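Side-chain contacts in Obg-like ATPase 1 (Schizosaccharomyces pombe, PDB 1NI3), which hydrolyses ATP, and GTP with lower efficiency, and negatively regulates the G2/M transition of the cell cycle: residues A[271-276]-A[282-287]; A[43-48]-A[293-298]; A[38-43]-A[61-66]; A[233-238]-A[286-291]. One frame throughout, in Å; residues are numbered along the deposited sequence.

Contact 1: A[271-276]-A[282-287]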
loop_
_atom_site.group_PDB
_atom_site.type_symbol
_atom_site.label_atom_id
_atom_site.label_comp_id
_atom_site.label_asym_id
_atom_site.label_seq_id
_atom_site.Cartn_x
_atom_site.Cartn_y
_atom_site.Cartn_z
ATOM N N GLU A 271 13.848 14.897 -1.040
ATOM C CA GLU A 271 14.317 15.393 -2.323
ATOM C C GLU A 271 15.813 15.661 -2.302
ATOM O O GLU A 271 16.569 15.099 -3.095
ATOM C CB GLU A 271 13.560 16.672 -2.713
ATOM C CG GLU A 271 14.082 17.343 -3.977
ATOM C CD GLU A 271 14.045 16.433 -5.185
ATOM O OE1 GLU A 271 12.930 16.039 -5.597
ATOM O OE2 GLU A 271 15.130 16.094 -5.718
ATOM N N ARG A 272 16.245 16.507 -1.374
ATOM C CA ARG A 272 17.666 16.855 -1.286
ATOM C C ARG A 272 18.570 15.641 -1.133
ATOM O O ARG A 272 19.692 15.636 -1.627
ATOM C CB ARG A 272 17.956 17.846 -0.133
ATOM C CG ARG A 272 19.356 18.454 -0.249
ATOM C CD ARG A 272 19.641 19.613 0.721
ATOM N NE ARG A 272 20.326 19.181 1.936
ATOM C CZ ARG A 272 19.716 18.617 2.964
ATOM N NH1 ARG A 272 18.412 18.434 2.911
ATOM N NH2 ARG A 272 20.404 18.225 4.029
ATOM N N LEU A 273 18.078 14.602 -0.469
ATOM C CA LEU A 273 18.891 13.413 -0.263
ATOM C C LEU A 273 19.200 12.659 -1.556
ATOM O O LEU A 273 20.244 12.017 -1.680
ATOM C CB LEU A 273 18.219 12.493 0.762
ATOM C CG LEU A 273 19.107 11.879 1.856
ATOM C CD1 LEU A 273 20.051 12.916 2.470
ATOM C CD2 LEU A 273 18.194 11.306 2.919
ATOM N N THR A 274 18.307 12.758 -2.528
ATOM C CA THR A 274 18.513 12.072 -3.795
ATOM C C THR A 274 19.739 12.622 -4.502
ATOM O O THR A 274 20.196 12.049 -5.481
ATOM C CB THR A 274 17.292 12.221 -4.745
ATOM O OG1 THR A 274 17.127 13.599 -5.113
ATOM C CG2 THR A 274 16.018 11.744 -4.052
ATOM N N ASN A 275 20.280 13.735 -4.018
ATOM C CA ASN A 275 21.460 14.320 -4.667
ATOM C C ASN A 275 22.714 13.671 -4.142
ATOM O O ASN A 275 23.826 13.997 -4.549
ATOM C CB ASN A 275 21.540 15.821 -4.409
ATOM C CG ASN A 275 20.324 16.549 -4.901
ATOM O OD1 ASN A 275 19.993 16.481 -6.079
ATOM N ND2 ASN A 275 19.648 17.255 -4.005
ATOM N N PHE A 276 22.531 12.752 -3.214
ATOM C CA PHE A 276 23.663 12.077 -2.634
ATOM C C PHE A 276 23.691 10.627 -3.049
ATOM O O PHE A 276 22.655 10.019 -3.326
ATOM C CB PHE A 276 23.599 12.192 -1.122
ATOM C CG PHE A 276 23.920 13.562 -0.610
ATOM C CD1 PHE A 276 23.271 14.071 0.508
ATOM C CD2 PHE A 276 24.899 14.330 -1.228
ATOM C CE1 PHE A 276 23.599 15.318 1.027
ATOM C CE2 PHE A 276 25.239 15.577 -0.721
ATOM C CZ PHE A 276 24.576 16.075 0.416
ATOM N N ILE A 282 24.229 8.443 3.572
ATOM C CA ILE A 282 24.357 7.943 4.936
ATOM C C ILE A 282 25.183 8.900 5.787
ATOM O O ILE A 282 24.756 9.293 6.872
ATOM C CB ILE A 282 25.028 6.556 4.990
ATOM C CG1 ILE A 282 24.291 5.581 4.076
ATOM C CG2 ILE A 282 25.005 6.027 6.417
ATOM C CD1 ILE A 282 24.906 4.200 4.046
ATOM N N GLU A 283 26.360 9.274 5.294
ATOM C CA GLU A 283 27.241 10.189 6.022
ATOM C C GLU A 283 26.491 11.461 6.427
ATOM O O GLU A 283 26.568 11.906 7.580
ATOM C CB GLU A 283 28.446 10.568 5.154
ATOM C CG GLU A 283 29.401 11.569 5.806
ATOM C CD GLU A 283 30.221 12.349 4.788
ATOM O OE1 GLU A 283 31.065 13.175 5.203
ATOM O OE2 GLU A 283 30.012 12.152 3.570
ATOM N N GLU A 284 25.775 12.034 5.458
ATOM C CA GLU A 284 24.986 13.257 5.629
ATOM C C GLU A 284 23.878 13.015 6.648
ATOM O O GLU A 284 23.608 13.850 7.517
ATOM C CB GLU A 284 24.377 13.659 4.273
ATOM C CG GLU A 284 23.379 14.826 4.297
ATOM C CD GLU A 284 24.021 16.164 4.601
ATOM O OE1 GLU A 284 25.264 16.213 4.708
ATOM O OE2 GLU A 284 23.279 17.169 4.729
ATOM N N CYS A 285 23.239 11.858 6.527
ATOM C CA CYS A 285 22.167 11.483 7.426
ATOM C C CYS A 285 22.709 11.321 8.843
ATOM O O CYS A 285 22.015 11.638 9.813
ATOM C CB CYS A 285 21.523 10.183 6.950
ATOM S SG CYS A 285 20.033 10.421 5.969
ATOM N N LYS A 286 23.947 10.835 8.967
ATOM C CA LYS A 286 24.542 10.656 10.289
ATOM C C LYS A 286 24.899 12.003 10.900
ATOM O O LYS A 286 24.549 12.274 12.039
ATOM C CB LYS A 286 25.787 9.760 10.226
ATOM C CG LYS A 286 26.171 9.170 11.598
ATOM C CD LYS A 286 27.184 8.019 11.498
ATOM C CE LYS A 286 26.621 6.802 10.754
ATOM N NZ LYS A 286 27.633 5.717 10.555
ATOM N N LYS A 287 25.583 12.846 10.133
ATOM C CA LYS A 287 25.974 14.164 10.610
ATOM C C LYS A 287 24.768 14.957 11.090
ATOM O O LYS A 287 24.850 15.666 12.086
ATOM C CB LYS A 287 26.709 14.935 9.505
ATOM C CG LYS A 287 28.084 14.340 9.147
ATOM C CD LYS A 287 28.862 15.170 8.098
ATOM C CE LYS A 287 28.205 15.127 6.713
ATOM N NZ LYS A 287 28.964 15.875 5.663
#
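E284 reaches from helix 278-287 toward F276 and R272, and its side chain is apolar at the root and charged at the end. CB lies 3.7 Å from F276 CE1. CG then comes closest to the ring, 3.3 Å from F276 CE1, approaching it obliquely, while L273 CD1 lies 4.2 Å from the same CG. With CG anti to the backbone N (chi1 173°) the chain heads toward helix 267-273, and a bend at chi2 swings the carboxylate past the ring. At the tip OE2 accepts from R272 NH2 at 3.1 Å, using its anti lone pair. This salt bridge is bent (N-H...O 138°), the guanidinium and carboxylate planes standing 75° apart. OE1 has a long ion pair with K287 NZ, which also reaches E283 in a loose network. Lower down, L273 CD2 packs on C285 SG at 3.7 Å.

Helices 267-273 and 278-287 follow each other in the chain, joined by a stretch that begins with a type I turn from L273 to F276. R272 also pairs with E235 through NH1. Shortening E284 to an alanine is likely to leave R272 NH2 without this carboxylate and take CG and its packing away from F276 CE1. Lying between two carboxylates, R272 is likely to be kept firmly cationic, so charge ties the two consecutive helices together outside while leucine and cysteine close them within.

Contact 2: A[43-48]-A[293-298]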
loop_
_atom_site.group_PDB
_atom_site.type_symbol
_atom_site.label_atom_id
_atom_site.label_comp_id
_atom_site.label_asym_id
_atom_site.label_seq_id
_atom_site.Cartn_x
_atom_site.Cartn_y
_atom_site.Cartn_z
ATOM N N SER A 43 15.005 8.846 -6.259
ATOM C CA SER A 43 15.886 8.161 -5.319
ATOM C C SER A 43 16.379 6.846 -5.895
ATOM O O SER A 43 16.067 6.501 -7.034
ATOM C CB SER A 43 15.148 7.857 -4.033
ATOM O OG SER A 43 14.033 7.039 -4.314
ATOM N N VAL A 44 17.138 6.108 -5.091
ATOM C CA VAL A 44 17.665 4.816 -5.503
ATOM C C VAL A 44 16.556 3.784 -5.533
ATOM O O VAL A 44 16.612 2.832 -6.301
ATOM C CB VAL A 44 18.741 4.320 -4.521
ATOM C CG1 VAL A 44 19.976 5.189 -4.611
ATOM C CG2 VAL A 44 18.192 4.337 -3.097
ATOM N N LEU A 45 15.547 3.980 -4.693
ATOM C CA LEU A 45 14.445 3.041 -4.618
ATOM C C LEU A 45 13.431 3.178 -5.735
ATOM O O LEU A 45 12.848 2.190 -6.170
ATOM C CB LEU A 45 13.729 3.172 -3.277
ATOM C CG LEU A 45 14.516 2.768 -2.033
ATOM C CD1 LEU A 45 13.714 3.167 -0.809
ATOM C CD2 LEU A 45 14.794 1.269 -2.030
ATOM N N GLY A 46 13.209 4.401 -6.194
ATOM C CA GLY A 46 12.240 4.612 -7.251
ATOM C C GLY A 46 12.857 4.978 -8.584
ATOM O O GLY A 46 12.145 5.079 -9.585
ATOM N N ASN A 47 14.173 5.168 -8.613
ATOM C CA ASN A 47 14.837 5.534 -9.861
ATOM C C ASN A 47 14.519 4.468 -10.890
ATOM O O ASN A 47 14.484 3.283 -10.555
ATOM C CB ASN A 47 16.358 5.628 -9.676
ATOM C CG ASN A 47 17.059 6.302 -10.859
ATOM O OD1 ASN A 47 16.900 5.888 -12.008
ATOM N ND2 ASN A 47 17.850 7.332 -10.572
ATOM N N PRO A 48 14.251 4.876 -12.144
ATOM C CA PRO A 48 13.942 3.905 -13.195
ATOM C C PRO A 48 15.172 3.043 -13.530
ATOM O O PRO A 48 15.357 2.613 -14.674
ATOM C CB PRO A 48 13.495 4.794 -14.347
ATOM C CG PRO A 48 12.851 5.951 -13.642
ATOM C CD PRO A 48 13.866 6.238 -12.563
HETATM N N MSE A 293 12.966 8.588 5.301
HETATM C CA MSE A 293 11.750 7.858 5.593
HETATM C C MSE A 293 11.226 7.001 4.447
HETATM O O MSE A 293 10.330 6.185 4.650
HETATM C CB MSE A 293 10.659 8.835 6.010
HETATM C CG MSE A 293 11.080 9.677 7.146
HETATM SE SE MSE A 293 11.482 8.473 8.601
HETATM C CE MSE A 293 9.822 8.708 9.577
ATOM N N LEU A 294 11.765 7.174 3.244
ATOM C CA LEU A 294 11.290 6.383 2.116
ATOM C C LEU A 294 11.149 4.925 2.502
ATOM O O LEU A 294 10.038 4.407 2.547
ATOM C CB LEU A 294 12.236 6.490 0.916
ATOM C CG LEU A 294 12.100 7.833 0.215
ATOM C CD1 LEU A 294 12.950 7.874 -1.039
ATOM C CD2 LEU A 294 10.632 8.045 -0.122
ATOM N N PRO A 295 12.271 4.261 2.828
ATOM C CA PRO A 295 12.198 2.851 3.201
ATOM C C PRO A 295 10.984 2.612 4.074
ATOM O O PRO A 295 10.121 1.834 3.710
ATOM C CB PRO A 295 13.521 2.620 3.907
ATOM C CG PRO A 295 13.832 3.977 4.482
ATOM C CD PRO A 295 13.509 4.876 3.343
ATOM N N LYS A 296 10.902 3.289 5.210
ATOM C CA LYS A 296 9.755 3.117 6.092
ATOM C C LYS A 296 8.449 3.302 5.330
ATOM O O LYS A 296 7.563 2.447 5.413
ATOM C CB LYS A 296 9.786 4.126 7.229
ATOM C CG LYS A 296 8.524 4.165 8.067
ATOM C CD LYS A 296 8.365 2.885 8.873
ATOM C CE LYS A 296 7.279 2.998 9.955
ATOM N NZ LYS A 296 7.621 3.940 11.084
ATOM N N ILE A 297 8.305 4.405 4.595
ATOM C CA ILE A 297 7.068 4.611 3.848
ATOM C C ILE A 297 6.750 3.399 2.967
ATOM O O ILE A 297 5.716 2.750 3.154
ATOM C CB ILE A 297 7.150 5.873 2.979
ATOM C CG1 ILE A 297 7.139 7.125 3.868
ATOM C CG2 ILE A 297 5.971 5.919 2.003
ATOM C CD1 ILE A 297 7.382 8.407 3.145
ATOM N N ILE A 298 7.623 3.095 2.010
ATOM C CA ILE A 298 7.370 1.963 1.133
ATOM C C ILE A 298 7.020 0.665 1.852
ATOM O O ILE A 298 6.061 -0.021 1.485
ATOM C CB ILE A 298 8.564 1.713 0.174
ATOM C CG1 ILE A 298 8.477 2.680 -1.009
ATOM C CG2 ILE A 298 8.538 0.287 -0.374
ATOM C CD1 ILE A 298 8.730 4.095 -0.628
#
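S43 OG is held from one side by a hydrogen bond to the carbonyl of I40, in the last turn of helix 33-42, and met by the L294 side chain across the contact. L294 CD1 comes to 3.5 Å from S43 OG and 3.7 Å from S43 CB, so a methyl group lies against a hydroxyl whose polar need is already met by that last helical turn. The hydroxyl sits in the crowded position between its backbone N and carbonyl carbon (chi1 59°), and this turns it back toward the helix end it has just left.

L45 carries the other half of the contact. Its CD1 lies 4.0 Å from L294 CB and 4.1 Å from P295 N, and reaches the proline ring at CD, 4.5 Å away. The leucines do not meet end on: L45 and L294 slide past each other in opposite directions, L45 CD1 lying beside the base of L294 while L294 CD1 goes on to S43. L294 and P295, near the beginning of helix 294-304, thus pack on an irregular loop.

That loop links helix 33-42 to strand 60-65 of the G domain, and L45 is joined to A64 of the strand by a backbone hydrogen bond. Helix 294-304 comes some 245 residues later; its I298 and P295 also rest on V63 and P66. L294 O receives I298 N at 2.8 Å within its own helix, and what passes between the two segments is apolar packing, which is likely to owe more to fit than to direction.

Contact 3: A[38-43]-A[61-66]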
loop_
_atom_site.group_PDB
_atom_site.type_symbol
_atom_site.label_atom_id
_atom_site.label_comp_id
_atom_site.label_asym_id
_atom_site.label_seq_id
_atom_site.Cartn_x
_atom_site.Cartn_y
_atom_site.Cartn_z
ATOM N N ARG A 38 8.079 12.979 -7.580
ATOM C CA ARG A 38 9.318 13.156 -8.325
ATOM C C ARG A 38 10.508 12.704 -7.482
ATOM O O ARG A 38 11.496 12.198 -8.009
ATOM C CB ARG A 38 9.491 14.619 -8.755
ATOM C CG ARG A 38 10.611 14.826 -9.783
ATOM C CD ARG A 38 10.954 16.297 -9.988
ATOM N NE ARG A 38 9.870 17.029 -10.634
ATOM C CZ ARG A 38 9.560 16.929 -11.925
ATOM N NH1 ARG A 38 10.257 16.125 -12.718
ATOM N NH2 ARG A 38 8.553 17.635 -12.427
ATOM N N ALA A 39 10.404 12.891 -6.170
ATOM C CA ALA A 39 11.457 12.494 -5.225
ATOM C C ALA A 39 11.627 10.977 -5.244
ATOM O O ALA A 39 12.738 10.454 -5.379
ATOM C CB ALA A 39 11.090 12.941 -3.820
ATOM N N ILE A 40 10.510 10.278 -5.076
ATOM C CA ILE A 40 10.510 8.831 -5.088
ATOM C C ILE A 40 11.162 8.363 -6.384
ATOM O O ILE A 40 12.138 7.624 -6.370
ATOM C CB ILE A 40 9.077 8.290 -5.021
ATOM C CG1 ILE A 40 8.441 8.657 -3.693
ATOM C CG2 ILE A 40 9.090 6.803 -5.195
ATOM C CD1 ILE A 40 6.997 8.236 -3.606
ATOM N N THR A 41 10.605 8.802 -7.501
ATOM C CA THR A 41 11.100 8.447 -8.825
ATOM C C THR A 41 12.591 8.747 -8.982
ATOM O O THR A 41 13.280 8.119 -9.787
ATOM C CB THR A 41 10.362 9.245 -9.895
ATOM O OG1 THR A 41 10.620 10.645 -9.709
ATOM C CG2 THR A 41 8.859 9.015 -9.777
ATOM N N LYS A 42 13.080 9.717 -8.214
ATOM C CA LYS A 42 14.482 10.146 -8.275
ATOM C C LYS A 42 15.481 9.433 -7.355
ATOM O O LYS A 42 16.674 9.434 -7.636
ATOM C CB LYS A 42 14.546 11.657 -8.018
ATOM C CG LYS A 42 15.593 12.397 -8.858
ATOM C CD LYS A 42 15.223 12.422 -10.350
ATOM C CE LYS A 42 16.221 13.241 -11.196
ATOM N NZ LYS A 42 15.932 13.244 -12.675
ATOM N N SER A 43 15.005 8.846 -6.259
ATOM C CA SER A 43 15.886 8.161 -5.319
ATOM C C SER A 43 16.379 6.846 -5.895
ATOM O O SER A 43 16.067 6.501 -7.034
ATOM C CB SER A 43 15.148 7.857 -4.033
ATOM O OG SER A 43 14.033 7.039 -4.314
ATOM N N ALA A 61 5.188 4.943 -10.613
ATOM C CA ALA A 61 6.528 4.717 -10.112
ATOM C C ALA A 61 6.601 3.306 -9.525
ATOM O O ALA A 61 5.712 2.893 -8.776
ATOM C CB ALA A 61 6.877 5.761 -9.051
ATOM N N LYS A 62 7.636 2.561 -9.916
ATOM C CA LYS A 62 7.874 1.200 -9.419
ATOM C C LYS A 62 8.975 1.343 -8.366
ATOM O O LYS A 62 10.159 1.314 -8.705
ATOM C CB LYS A 62 8.412 0.285 -10.533
ATOM C CG LYS A 62 7.513 0.055 -11.743
ATOM C CD LYS A 62 6.269 -0.724 -11.368
ATOM C CE LYS A 62 5.265 -0.818 -12.510
ATOM N NZ LYS A 62 3.940 -1.281 -11.993
ATOM N N VAL A 63 8.610 1.512 -7.099
ATOM C CA VAL A 63 9.629 1.684 -6.061
ATOM C C VAL A 63 10.096 0.331 -5.520
ATOM O O VAL A 63 9.284 -0.539 -5.197
ATOM C CB VAL A 63 9.094 2.531 -4.894
ATOM C CG1 VAL A 63 10.236 2.990 -3.992
ATOM C CG2 VAL A 63 8.339 3.699 -5.447
ATOM N N ALA A 64 11.407 0.157 -5.406
ATOM C CA ALA A 64 11.947 -1.096 -4.908
ATOM C C ALA A 64 11.662 -1.249 -3.431
ATOM O O ALA A 64 11.932 -0.343 -2.648
ATOM C CB ALA A 64 13.440 -1.163 -5.166
ATOM N N VAL A 65 11.108 -2.401 -3.056
ATOM C CA VAL A 65 10.792 -2.668 -1.656
ATOM C C VAL A 65 12.067 -3.058 -0.926
ATOM O O VAL A 65 12.748 -4.019 -1.305
ATOM C CB VAL A 65 9.820 -3.835 -1.491
ATOM C CG1 VAL A 65 9.329 -3.878 -0.063
ATOM C CG2 VAL A 65 8.679 -3.713 -2.477
ATOM N N PRO A 66 12.419 -2.307 0.124
ATOM C CA PRO A 66 13.638 -2.639 0.870
ATOM C C PRO A 66 13.451 -3.894 1.729
ATOM O O PRO A 66 12.408 -4.095 2.365
ATOM C CB PRO A 66 13.901 -1.377 1.690
ATOM C CG PRO A 66 12.540 -0.795 1.883
ATOM C CD PRO A 66 11.859 -1.015 0.553
#
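No aromatic ring takes part where I40 and T41 meet V63 and A61; the flat group to hand is the peptide carbonyl of I40. The S43 hydroxyl approaches its oxygen in the carbonyl plane and on a lone pair, and S43 N is a second donor to I40 O at 3.1 Å, so two bonds finish the helix.

The atoms that touch across the contact are all carbons. I40 puts CG2 against both branches of V63, nearest to CG2 at 3.2 Å and with CG1 at 4.2 Å, the two side chains lying at about a right angle. The next residue, T41, offers its methyl: CG2 is 3.9 Å from A61 CB. That methyl can face the strand because chi1 (63°) sends the hydroxyl back over its own helix, toward R38 O.

A61 and V63 point to the helix while K62 between them points away, the alternation of a strand with one face covered. Helix 33-42, whose first residues belong to the P-loop (Walker A) predicted to bind ATP, here packs on strand 60-65, which runs antiparallel to strand 81-90 in the central sheet. V63 is further enclosed by V89, L45 and I298. With the S43 hydroxyl bonded back to the helix, the interface itself is left to hydrophobic burial.

Contact 4: A[233-238]-A[286-291]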
loop_
_atom_site.group_PDB
_atom_site.type_symbol
_atom_site.label_atom_id
_atom_site.label_comp_id
_atom_site.label_asym_id
_atom_site.label_seq_id
_atom_site.Cartn_x
_atom_site.Cartn_y
_atom_site.Cartn_z
HETATM N N MSE A 233 6.537 18.039 6.489
HETATM C CA MSE A 233 6.968 19.269 7.147
HETATM C C MSE A 233 8.332 19.702 6.580
HETATM O O MSE A 233 8.922 18.989 5.772
HETATM C CB MSE A 233 7.078 19.013 8.626
HETATM C CG MSE A 233 8.135 18.009 8.966
HETATM SE SE MSE A 233 8.005 17.565 10.855
HETATM C CE MSE A 233 8.244 15.767 10.992
ATOM N N SER A 234 8.829 20.860 7.020
ATOM C CA SER A 234 10.108 21.403 6.546
ATOM C C SER A 234 11.333 20.624 7.017
ATOM O O SER A 234 11.322 20.030 8.105
ATOM C CB SER A 234 10.269 22.841 7.007
ATOM O OG SER A 234 10.270 22.955 8.413
ATOM N N GLU A 235 12.397 20.638 6.214
ATOM C CA GLU A 235 13.605 19.921 6.581
ATOM C C GLU A 235 13.961 20.309 7.999
ATOM O O GLU A 235 14.234 19.450 8.836
ATOM C CB GLU A 235 14.767 20.265 5.647
ATOM C CG GLU A 235 15.888 19.241 5.763
ATOM C CD GLU A 235 17.111 19.581 4.940
ATOM O OE1 GLU A 235 16.942 20.025 3.785
ATOM O OE2 GLU A 235 18.245 19.396 5.438
ATOM N N ARG A 236 13.936 21.611 8.262
ATOM C CA ARG A 236 14.239 22.158 9.583
ATOM C C ARG A 236 13.389 21.445 10.656
ATOM O O ARG A 236 13.934 20.860 11.586
ATOM C CB ARG A 236 13.958 23.671 9.569
ATOM C CG ARG A 236 14.312 24.427 10.840
ATOM C CD ARG A 236 13.770 25.855 10.795
ATOM N NE ARG A 236 13.957 26.545 12.064
ATOM C CZ ARG A 236 15.153 26.825 12.572
ATOM N NH1 ARG A 236 16.260 26.482 11.912
ATOM N NH2 ARG A 236 15.247 27.412 13.757
ATOM N N ASP A 237 12.066 21.469 10.523
ATOM C CA ASP A 237 11.247 20.794 11.518
ATOM C C ASP A 237 11.561 19.314 11.637
ATOM O O ASP A 237 11.602 18.762 12.743
ATOM C CB ASP A 237 9.764 20.949 11.217
ATOM C CG ASP A 237 9.227 22.276 11.662
ATOM O OD1 ASP A 237 9.494 22.664 12.825
ATOM O OD2 ASP A 237 8.524 22.922 10.857
ATOM N N PHE A 238 11.756 18.663 10.494
ATOM C CA PHE A 238 12.045 17.227 10.468
ATOM C C PHE A 238 13.392 16.875 11.086
ATOM O O PHE A 238 13.529 15.827 11.711
ATOM C CB PHE A 238 12.013 16.699 9.028
ATOM C CG PHE A 238 12.364 15.234 8.899
ATOM C CD1 PHE A 238 11.585 14.264 9.529
ATOM C CD2 PHE A 238 13.478 14.826 8.166
ATOM C CE1 PHE A 238 11.907 12.903 9.428
ATOM C CE2 PHE A 238 13.809 13.464 8.060
ATOM C CZ PHE A 238 13.020 12.507 8.696
ATOM N N LYS A 286 23.947 10.835 8.967
ATOM C CA LYS A 286 24.542 10.656 10.289
ATOM C C LYS A 286 24.899 12.003 10.900
ATOM O O LYS A 286 24.549 12.274 12.039
ATOM C CB LYS A 286 25.787 9.760 10.226
ATOM C CG LYS A 286 26.171 9.170 11.598
ATOM C CD LYS A 286 27.184 8.019 11.498
ATOM C CE LYS A 286 26.621 6.802 10.754
ATOM N NZ LYS A 286 27.633 5.717 10.555
ATOM N N LYS A 287 25.583 12.846 10.133
ATOM C CA LYS A 287 25.974 14.164 10.610
ATOM C C LYS A 287 24.768 14.957 11.090
ATOM O O LYS A 287 24.850 15.666 12.086
ATOM C CB LYS A 287 26.709 14.935 9.505
ATOM C CG LYS A 287 28.084 14.340 9.147
ATOM C CD LYS A 287 28.862 15.170 8.098
ATOM C CE LYS A 287 28.205 15.127 6.713
ATOM N NZ LYS A 287 28.964 15.875 5.663
ATOM N N LEU A 288 23.648 14.831 10.386
ATOM C CA LEU A 288 22.420 15.535 10.764
ATOM C C LEU A 288 21.627 14.717 11.766
ATOM O O LEU A 288 20.606 15.161 12.298
ATOM C CB LEU A 288 21.563 15.797 9.530
ATOM C CG LEU A 288 22.071 16.973 8.706
ATOM C CD1 LEU A 288 21.299 17.080 7.405
ATOM C CD2 LEU A 288 21.923 18.237 9.535
ATOM N N ASN A 289 22.117 13.512 12.015
ATOM C CA ASN A 289 21.478 12.602 12.938
ATOM C C ASN A 289 20.024 12.371 12.577
ATOM O O ASN A 289 19.109 12.794 13.294
ATOM C CB ASN A 289 21.567 13.130 14.366
ATOM C CG ASN A 289 20.942 12.180 15.363
ATOM O OD1 ASN A 289 21.333 11.014 15.449
ATOM N ND2 ASN A 289 19.958 12.667 16.116
ATOM N N THR A 290 19.817 11.689 11.458
ATOM C CA THR A 290 18.476 11.385 10.994
ATOM C C THR A 290 18.558 10.346 9.874
ATOM O O THR A 290 19.647 9.909 9.506
ATOM C CB THR A 290 17.778 12.669 10.500
ATOM O OG1 THR A 290 16.362 12.458 10.453
ATOM C CG2 THR A 290 18.292 13.070 9.122
ATOM N N LYS A 291 17.413 9.944 9.339
ATOM C CA LYS A 291 17.388 8.935 8.285
ATOM C C LYS A 291 16.244 9.152 7.314
ATOM O O LYS A 291 15.204 9.684 7.696
ATOM C CB LYS A 291 17.266 7.534 8.913
ATOM C CG LYS A 291 15.963 7.277 9.710
ATOM C CD LYS A 291 16.018 5.903 10.416
ATOM C CE LYS A 291 14.760 5.572 11.230
ATOM N NZ LYS A 291 14.777 4.171 11.761
#
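F238, in the short helix 235-238, stands with its CA 8.7 Å from that of T290, just where the chain leaves helix 278-287 through a Schellman motif, N289 taking positive phi and its N bonding to K286 O at 2.7 Å. The F238 ring is carried over by CG being anti to the backbone N (chi1 177°). Its far end does the touching: CE2 lies 3.6 Å from T290 OG1, which approaches obliquely, and CZ lies 3.7 Å from K291 O, which meets the ring at its edge and in its plane. A carbonyl in that place faces the weakly positive rim of the ring.

Helix 235-238 opens with an N-cap at S234. S234 OG accepts from D237 N at 3.1 Å, nearly straight at 165°, and donates to D237 OD2, met from above the carboxylate plane. This turn follows M233, a selenomethionine here and predicted to bind ATP, whose CE also lies at the F238 ring edge.

Replacing F238 by an alanine would probably open a gap beside T290 and K291 O and leave the CE of M233 freer to turn. Farther out, E235 OE2 passes 4.3 Å from L288 CD1, while its carboxylate pairs through OE1 with R272 of helix 267-273.

How the contacts relate
The four contacts fall into two neighbouring groups on one side of the chain's centre. Contacts 2 and 3, centres 4 Å apart, share S43, and their segments alternate along the chain, so helix 33-42, strand 60-65 and helix 294-304 are interlocked. Contacts 1 and 4, centres 10 Å apart, both use helix 278-287 and are nested inside the long loop closed by contact 2. Contact 3 closes before either begins. The groups touch where T274 packs on S43 and M293 on F238; contacts 3 and 4, with centres 20 Å apart, do not meet. Helices 267-273, 278-287 and 294-304 are thereby tied back to helix 33-42, whose first residues belong to the predicted P-loop.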